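Local coordinates for protein pyruvate kinase (Pyrobaculum aerophilum, PDB 3QTG) that catalyses the last step of glycolysis, the metal-dependent transfer of a phosphoryl group from phosphoenolpyruvate to ADP, giving pyruvate and ATP, at residues 44-49 / 320-325; 21-26 / 58-63. All coordinates share one frame; numbering follows the deposited sequence.

Both interactions belong to the eight-stranded parallel TIM barrel of pyruvate kinase, and their centres lie about 9 Å apart. Along the chain their segments alternate: 21-26, 44-49, 58-63, 320-325. Strand 18-22 sits between strands 44-48 and 318-321 where the barrel closes. Interaction 1 reaches past it on the inside, joining the second and eighth strands. Interaction 2 lies outside, between the link from strand 18-22 to helix 25-28 and helix 54-71, which follows strand 44-48. The two are tied directly: Arg46 N lies 2.8 Å from Ala21 O, and Thr325 OG1 lies 2.7 Å from Thr22 O. One contact thus faces the probable substrate site, the other the helical layer.

Interaction 1: residues 44-49 / 320-325; sequences GVRINL and WLTNET
Trp320, on the last barrel strand, meets Arg46 inside the barrel. Its CE3 lies 3.8 Å from Arg46 CD, and CZ3 of the same ring is nearly as close to that methylene. The two side chains lie nearly perpendicular. The guanidinium and indole planes are 27° apart, but it is the aliphatic part of Arg46 that touches the ring. The indole N-H turns to Ser318 of its own strand, and the ring also packs on Ile78. Thr322 makes the second touch: its methyl CG2 lies 3.3 Å from Arg46 NH2 and 3.8 Å from Arg46 CZ. CG2 stands beside the backbone N of Thr322 (chi1 52°, measured to OG1), and this presents the methyl to the guanidinium. Thr322 precedes helix 323-326. Thr322 N bonds to Glu324 OE1 at 2.7 Å, on the syn side but tilted out of the carboxylate plane. Glu324 OE2 in turn accepts from Leu290 N and Leu291 N. Thr325 N closes the turn on Thr322 O at 3.2 Å.

No hydrogen bond crosses between the segments. Arg46 runs inward with CG anti to the backbone N (chi1 -165°) and bends at chi3. Its polar end is gripped by others: NH1 forms a salt bridge with Asp80, and NE bonds to Thr22 OG1. An alanine here would probably leave Asp80 without its mate and open a gap beside the Trp320 ring. Arg46 probably binds substrate, and Asp80 probably binds the potassium ion, as in related pyruvate kinases. The chemistry therefore implies a buried guanidinium, braced by carbon contacts and aimed by polar partners, consistent with a role in holding an anionic substrate.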
ATOM      1  N   GLY A  44      -5.186 -33.743  18.995  1.00 40.24           N
ATOM      2  CA  GLY A  44      -4.639 -33.730  20.340  1.00 40.60           C
ATOM      3  C   GLY A  44      -5.700 -34.008  21.374  1.00 40.68           C
ATOM      4  O   GLY A  44      -6.890 -33.921  21.091  1.00 41.08           O
ATOM      5  N   VAL A  45      -5.267 -34.347  22.580  1.00 40.97           N
ATOM      6  CA  VAL A  45      -6.191 -34.691  23.655  1.00 41.12           C
ATOM      7  C   VAL A  45      -5.799 -33.905  24.879  1.00 41.33           C
ATOM      8  O   VAL A  45      -4.613 -33.630  25.089  1.00 41.27           O
ATOM      9  CB  VAL A  45      -6.242 -36.244  24.003  1.00 41.51           C
ATOM     10  CG1 VAL A  45      -6.623 -37.086  22.781  1.00 41.12           C
ATOM     11  CG2 VAL A  45      -4.938 -36.722  24.612  1.00 41.43           C
ATOM     12  N   ARG A  46      -6.802 -33.536  25.668  1.00 41.50           N
ATOM     13  CA  ARG A  46      -6.598 -32.843  26.922  1.00 42.48           C
ATOM     14  C   ARG A  46      -6.999 -33.770  28.094  1.00 43.03           C
ATOM     15  O   ARG A  46      -7.956 -34.536  27.997  1.00 42.11           O
ATOM     16  CB  ARG A  46      -7.398 -31.522  26.956  1.00 41.85           C
ATOM     17  CG  ARG A  46      -6.951 -30.559  28.085  1.00 44.33           C
ATOM     18  CD  ARG A  46      -7.783 -29.266  28.236  1.00 42.82           C
ATOM     19  NE  ARG A  46      -9.132 -29.566  28.644  1.00 46.45           N
ATOM     20  CZ  ARG A  46      -9.720 -29.243  29.794  1.00 46.91           C
ATOM     21  NH1 ARG A  46      -9.132 -28.544  30.759  1.00 47.46           N
ATOM     22  NH2 ARG A  46     -10.959 -29.627  29.961  1.00 48.18           N
ATOM     23  N   ILE A  47      -6.247 -33.702  29.184  1.00 44.20           N
ATOM     24  CA  ILE A  47      -6.616 -34.403  30.410  1.00 46.16           C
ATOM     25  C   ILE A  47      -6.602 -33.374  31.524  1.00 47.12           C
ATOM     26  O   ILE A  47      -5.602 -32.674  31.722  1.00 47.30           O
ATOM     27  CB  ILE A  47      -5.686 -35.636  30.701  1.00 47.09           C
ATOM     28  CG1 ILE A  47      -5.859 -36.707  29.606  1.00 46.54           C
ATOM     29  CG2 ILE A  47      -5.984 -36.239  32.075  1.00 47.28           C
ATOM     30  CD1 ILE A  47      -4.660 -37.617  29.419  1.00 48.44           C
ATOM     31  N   ASN A  48      -7.742 -33.238  32.194  1.00 48.41           N
ATOM     32  CA  ASN A  48      -7.932 -32.247  33.237  1.00 50.26           C
ATOM     33  C   ASN A  48      -7.538 -32.859  34.577  1.00 52.29           C
ATOM     34  O   ASN A  48      -8.174 -33.808  35.043  1.00 52.54           O
ATOM     35  CB  ASN A  48      -9.398 -31.815  33.241  1.00 50.30           C
ATOM     36  CG  ASN A  48      -9.678 -30.632  34.154  1.00 51.04           C
ATOM     37  OD1 ASN A  48      -8.785 -30.079  34.808  1.00 55.13           O
ATOM     38  ND2 ASN A  48     -10.935 -30.235  34.196  1.00 50.10           N
ATOM     39  N   LEU A  49      -6.477 -32.327  35.189  1.00 53.91           N
ATOM     40  CA  LEU A  49      -5.946 -32.890  36.429  1.00 55.58           C
ATOM     41  C   LEU A  49      -6.762 -32.481  37.678  1.00 56.96           C
ATOM     42  O   LEU A  49      -6.410 -32.851  38.805  1.00 57.17           O
ATOM     43  CB  LEU A  49      -4.451 -32.559  36.588  1.00 55.56           C
ATOM     44  CG  LEU A  49      -3.469 -33.050  35.508  1.00 55.14           C
ATOM     45  CD1 LEU A  49      -2.050 -32.643  35.841  1.00 53.77           C
ATOM     46  CD2 LEU A  49      -3.557 -34.557  35.282  1.00 53.08           C
ATOM     47  N   TRP A 320     -10.608 -26.400  21.366  1.00 35.54           N
ATOM     48  CA  TRP A 320     -10.572 -27.446  22.377  1.00 36.16           C
ATOM     49  C   TRP A 320     -11.985 -27.705  22.881  1.00 36.77           C
ATOM     50  O   TRP A 320     -12.609 -26.827  23.457  1.00 36.18           O
ATOM     51  CB  TRP A 320      -9.702 -26.995  23.555  1.00 36.46           C
ATOM     52  CG  TRP A 320      -8.239 -26.762  23.254  1.00 35.87           C
ATOM     53  CD1 TRP A 320      -7.638 -26.659  22.023  1.00 35.31           C
ATOM     54  CD2 TRP A 320      -7.195 -26.600  24.222  1.00 36.32           C
ATOM     55  NE1 TRP A 320      -6.287 -26.456  22.172  1.00 36.57           N
ATOM     56  CE2 TRP A 320      -5.988 -26.424  23.513  1.00 35.82           C
ATOM     57  CE3 TRP A 320      -7.160 -26.616  25.626  1.00 36.55           C
ATOM     58  CZ2 TRP A 320      -4.752 -26.242  24.162  1.00 38.08           C
ATOM     59  CZ3 TRP A 320      -5.934 -26.425  26.264  1.00 37.17           C
ATOM     60  CH2 TRP A 320      -4.749 -26.233  25.532  1.00 35.22           C
ATOM     61  N   LEU A 321     -12.488 -28.906  22.657  1.00 38.28           N
ATOM     62  CA  LEU A 321     -13.729 -29.347  23.289  1.00 39.35           C
ATOM     63  C   LEU A 321     -13.449 -29.815  24.705  1.00 41.36           C
ATOM     64  O   LEU A 321     -12.445 -30.492  24.957  1.00 41.79           O
ATOM     65  CB  LEU A 321     -14.361 -30.481  22.478  1.00 39.66           C
ATOM     66  CG  LEU A 321     -14.668 -30.217  20.997  1.00 39.45           C
ATOM     67  CD1 LEU A 321     -15.378 -31.407  20.345  1.00 38.76           C
ATOM     68  CD2 LEU A 321     -15.479 -28.938  20.823  1.00 37.81           C
ATOM     69  N   THR A 322     -14.337 -29.460  25.635  1.00 43.20           N
ATOM     70  CA  THR A 322     -14.167 -29.870  27.022  1.00 45.09           C
ATOM     71  C   THR A 322     -15.276 -30.832  27.462  1.00 45.76           C
ATOM     72  O   THR A 322     -15.164 -32.030  27.200  1.00 45.95           O
ATOM     73  CB  THR A 322     -13.941 -28.659  27.965  1.00 45.07           C
ATOM     74  OG1 THR A 322     -14.974 -27.690  27.763  1.00 46.88           O
ATOM     75  CG2 THR A 322     -12.596 -28.002  27.641  1.00 45.26           C
ATOM     76  N   ASN A 323     -16.334 -30.318  28.097  1.00 47.20           N
ATOM     77  CA  ASN A 323     -17.464 -31.143  28.570  1.00 47.81           C
ATOM     78  C   ASN A 323     -18.136 -31.954  27.488  1.00 48.38           C
ATOM     79  O   ASN A 323     -18.605 -33.077  27.750  1.00 48.52           O
ATOM     80  CB  ASN A 323     -18.524 -30.272  29.205  1.00 48.49           C
ATOM     81  CG  ASN A 323     -17.963 -29.351  30.255  1.00 51.13           C
ATOM     82  OD1 ASN A 323     -18.078 -28.128  30.131  1.00 55.51           O
ATOM     83  ND2 ASN A 323     -17.351 -29.919  31.292  1.00 50.32           N
ATOM     84  N   GLU A 324     -18.195 -31.364  26.287  1.00 47.84           N
ATOM     85  CA  GLU A 324     -18.801 -31.950  25.088  1.00 48.38           C
ATOM     86  C   GLU A 324     -18.303 -33.362  24.829  1.00 48.78           C
ATOM     87  O   GLU A 324     -19.024 -34.192  24.268  1.00 49.68           O
ATOM     88  CB  GLU A 324     -18.477 -31.105  23.832  1.00 48.16           C
ATOM     89  CG  GLU A 324     -18.927 -29.659  23.865  1.00 48.59           C
ATOM     90  CD  GLU A 324     -17.851 -28.681  24.313  1.00 49.25           C
ATOM     91  OE1 GLU A 324     -17.014 -29.040  25.174  1.00 50.39           O
ATOM     92  OE2 GLU A 324     -17.847 -27.532  23.811  1.00 47.93           O
ATOM     93  N   THR A 325     -17.055 -33.619  25.201  1.00 48.51           N
ATOM     94  CA  THR A 325     -16.450 -34.934  25.007  1.00 48.68           C
ATOM     95  C   THR A 325     -16.137 -35.644  26.333  1.00 49.09           C
ATOM     96  O   THR A 325     -16.176 -36.870  26.404  1.00 49.68           O
ATOM     97  CB  THR A 325     -15.174 -34.857  24.113  1.00 48.73           C
ATOM     98  OG1 THR A 325     -14.163 -34.080  24.767  1.00 47.47           O
ATOM     99  CG2 THR A 325     -15.495 -34.238  22.728  1.00 47.40           C
TER

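Interaction 2: residues 21-26 / 58-63; sequences ATLGPS and KFRIEA
Leu23 and Arg60 run antiparallel alongside one another, joining the link from strand 18-22 to helix 25-28 with helix 54-71. Leu23 CD1 rests 3.7 Å from Arg60 CB and 4.1 Å from Arg60 CG. Leu23 CB lies 4.1 Å from Arg60 CD, so the two chains touch over several carbons. Farther out, the guanidinium lies against the backbone just beyond Leu23. One of its faces is covered by Leu23 O and Gly24 CA, both off-centre. Arg60 NH1 is 3.7 Å from Leu23 O, an approach over the plane rather than a hydrogen bond. Arg60 NH2 is 3.6 Å from Gly24 C. The Pro25 ring adds a looser touch, with CD 4.2 Å from Arg60 NH2.

The arginine reaches this far because its chain is extended from CG to NE (chi3 -176°). A salt bridge from NH2 to Asp28 fixes the far end. On the other side of the contact, Leu23 is set by a backbone bond to Arg46 and packs on Val45, while the Arg60 side chain also leans on Ile47. Thus strand 44-48 borders both partners. Gly24 stands at the N-cap position of helix 25-28, and its O accepts from Thr27 OG1.

This packing joins the region after strand 18-22 to helix 54-71 in the outer helical layer of this TIM barrel. The methylenes of Arg60 supply the nonpolar surface for Leu23. Its NH2 pairs with Asp28 in a salt bridge, so the charge of the buried side chain is probably balanced by a carboxylate at the last residue of the short helix 25-28.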
ATOM      1  N   ALA A  21      -9.700 -32.604  21.867  1.00 39.64           N
ATOM      2  CA  ALA A  21     -10.806 -33.112  22.704  1.00 40.23           C
ATOM      3  C   ALA A  21     -10.322 -33.462  24.096  1.00 40.90           C
ATOM      4  O   ALA A  21      -9.196 -33.915  24.260  1.00 40.43           O
ATOM      5  CB  ALA A  21     -11.465 -34.317  22.077  1.00 40.35           C
ATOM      6  N   THR A  22     -11.178 -33.224  25.091  1.00 41.82           N
ATOM      7  CA  THR A  22     -10.906 -33.630  26.459  1.00 43.57           C
ATOM      8  C   THR A  22     -11.394 -35.056  26.726  1.00 45.08           C
ATOM      9  O   THR A  22     -12.507 -35.428  26.362  1.00 45.23           O
ATOM     10  CB  THR A  22     -11.547 -32.675  27.475  1.00 43.54           C
ATOM     11  OG1 THR A  22     -10.990 -31.362  27.301  1.00 41.87           O
ATOM     12  CG2 THR A  22     -11.307 -33.161  28.917  1.00 43.01           C
ATOM     13  N   LEU A  23     -10.544 -35.841  27.379  1.00 46.62           N
ATOM     14  CA  LEU A  23     -10.877 -37.213  27.719  1.00 47.61           C
ATOM     15  C   LEU A  23     -11.509 -37.268  29.098  1.00 48.10           C
ATOM     16  O   LEU A  23     -11.036 -36.619  30.034  1.00 48.21           O
ATOM     17  CB  LEU A  23      -9.626 -38.086  27.691  1.00 48.46           C
ATOM     18  CG  LEU A  23      -8.862 -38.219  26.375  1.00 48.44           C
ATOM     19  CD1 LEU A  23      -7.670 -39.136  26.615  1.00 49.86           C
ATOM     20  CD2 LEU A  23      -9.742 -38.749  25.220  1.00 48.06           C
ATOM     21  N   GLY A  24     -12.575 -38.050  29.220  1.00 48.58           N
ATOM     22  CA  GLY A  24     -13.274 -38.194  30.495  1.00 49.32           C
ATOM     23  C   GLY A  24     -13.987 -39.526  30.561  1.00 50.24           C
ATOM     24  O   GLY A  24     -13.663 -40.427  29.779  1.00 50.50           O
ATOM     25  N   PRO A  25     -14.965 -39.662  31.488  1.00 50.71           N
ATOM     26  CA  PRO A  25     -15.761 -40.888  31.582  1.00 51.79           C
ATOM     27  C   PRO A  25     -16.487 -41.252  30.287  1.00 52.27           C
ATOM     28  O   PRO A  25     -16.593 -42.435  29.976  1.00 52.55           O
ATOM     29  CB  PRO A  25     -16.767 -40.571  32.693  1.00 52.34           C
ATOM     30  CG  PRO A  25     -16.077 -39.522  33.530  1.00 51.80           C
ATOM     31  CD  PRO A  25     -15.350 -38.683  32.526  1.00 50.30           C
ATOM     32  N   SER A  26     -16.952 -40.251  29.530  1.00 52.10           N
ATOM     33  CA  SER A  26     -17.651 -40.499  28.257  1.00 52.50           C
ATOM     34  C   SER A  26     -16.767 -41.138  27.193  1.00 53.23           C
ATOM     35  O   SER A  26     -17.267 -41.834  26.305  1.00 53.91           O
ATOM     36  CB  SER A  26     -18.250 -39.213  27.702  1.00 51.96           C
ATOM     37  OG  SER A  26     -19.249 -38.716  28.561  1.00 52.02           O
ATOM     38  N   LYS A  58      -2.773 -42.075  33.462  1.00 60.95           N
ATOM     39  CA  LYS A  58      -1.881 -43.110  32.940  1.00 61.85           C
ATOM     40  C   LYS A  58      -2.535 -43.967  31.852  1.00 61.66           C
ATOM     41  O   LYS A  58      -1.948 -44.159  30.787  1.00 61.50           O
ATOM     42  CB  LYS A  58      -1.353 -43.993  34.093  1.00 62.46           C
ATOM     43  CG  LYS A  58      -0.221 -44.928  33.719  1.00 63.85           C
ATOM     44  CD  LYS A  58       0.447 -45.550  34.973  1.00 65.37           C
ATOM     45  CE  LYS A  58       1.468 -46.613  34.595  1.00 67.61           C
ATOM     46  NZ  LYS A  58       2.567 -46.082  33.729  1.00 67.69           N
ATOM     47  N   PHE A  59      -3.738 -44.473  32.140  1.00 61.83           N
ATOM     48  CA  PHE A  59      -4.515 -45.337  31.235  1.00 61.84           C
ATOM     49  C   PHE A  59      -5.026 -44.618  29.978  1.00 60.37           C
ATOM     50  O   PHE A  59      -5.101 -45.223  28.905  1.00 60.54           O
ATOM     51  CB  PHE A  59      -5.669 -46.012  32.015  1.00 63.33           C
ATOM     52  CG  PHE A  59      -6.998 -46.049  31.275  1.00 65.00           C
ATOM     53  CD1 PHE A  59      -7.975 -45.078  31.515  1.00 66.02           C
ATOM     54  CD2 PHE A  59      -7.286 -47.070  30.364  1.00 68.10           C
ATOM     55  CE1 PHE A  59      -9.205 -45.104  30.846  1.00 66.91           C
ATOM     56  CE2 PHE A  59      -8.518 -47.104  29.679  1.00 68.44           C
ATOM     57  CZ  PHE A  59      -9.477 -46.114  29.923  1.00 66.69           C
ATOM     58  N   ARG A  60      -5.394 -43.343  30.113  1.00 58.45           N
ATOM     59  CA  ARG A  60      -5.861 -42.549  28.968  1.00 56.58           C
ATOM     60  C   ARG A  60      -4.703 -42.261  27.999  1.00 56.35           C
ATOM     61  O   ARG A  60      -4.822 -42.461  26.785  1.00 56.15           O
ATOM     62  CB  ARG A  60      -6.538 -41.254  29.435  1.00 55.72           C
ATOM     63  CG  ARG A  60      -7.938 -41.468  30.031  1.00 54.79           C
ATOM     64  CD  ARG A  60      -8.406 -40.292  30.878  1.00 54.47           C
ATOM     65  NE  ARG A  60      -9.701 -40.551  31.525  1.00 52.69           N
ATOM     66  CZ  ARG A  60     -10.254 -39.772  32.452  1.00 52.29           C
ATOM     67  NH1 ARG A  60      -9.649 -38.664  32.851  1.00 52.80           N
ATOM     68  NH2 ARG A  60     -11.429 -40.087  32.980  1.00 53.83           N
ATOM     69  N   ILE A  61      -3.581 -41.814  28.554  1.00 55.95           N
ATOM     70  CA  ILE A  61      -2.367 -41.588  27.794  1.00 55.68           C
ATOM     71  C   ILE A  61      -1.918 -42.856  27.068  1.00 56.34           C
ATOM     72  O   ILE A  61      -1.593 -42.797  25.878  1.00 56.36           O
ATOM     73  CB  ILE A  61      -1.245 -41.008  28.686  1.00 55.70           C
ATOM     74  CG1 ILE A  61      -1.634 -39.590  29.132  1.00 54.58           C
ATOM     75  CG2 ILE A  61       0.118 -41.061  27.963  1.00 55.22           C
ATOM     76  CD1 ILE A  61      -0.532 -38.773  29.802  1.00 54.79           C
ATOM     77  N   GLU A  62      -1.930 -43.996  27.765  1.00 56.73           N
ATOM     78  CA  GLU A  62      -1.595 -45.297  27.142  1.00 57.30           C
ATOM     79  C   GLU A  62      -2.486 -45.639  25.940  1.00 55.64           C
ATOM     80  O   GLU A  62      -2.003 -46.117  24.920  1.00 55.57           O
ATOM     81  CB  GLU A  62      -1.637 -46.441  28.177  1.00 58.52           C
ATOM     82  CG  GLU A  62      -0.333 -46.655  28.952  1.00 60.01           C
ATOM     83  CD  GLU A  62      -0.542 -47.457  30.236  1.00 61.01           C
ATOM     84  OE1 GLU A  62      -1.422 -47.076  31.036  1.00 64.48           O
ATOM     85  OE2 GLU A  62       0.172 -48.465  30.458  1.00 63.05           O
ATOM     86  N   ALA A  63      -3.787 -45.404  26.068  1.00 54.38           N
ATOM     87  CA  ALA A  63      -4.721 -45.621  24.962  1.00 53.91           C
ATOM     88  C   ALA A  63      -4.443 -44.667  23.780  1.00 52.97           C
ATOM     89  O   ALA A  63      -4.587 -45.037  22.603  1.00 52.68           O
ATOM     90  CB  ALA A  63      -6.155 -45.456  25.451  1.00 53.96           C
TER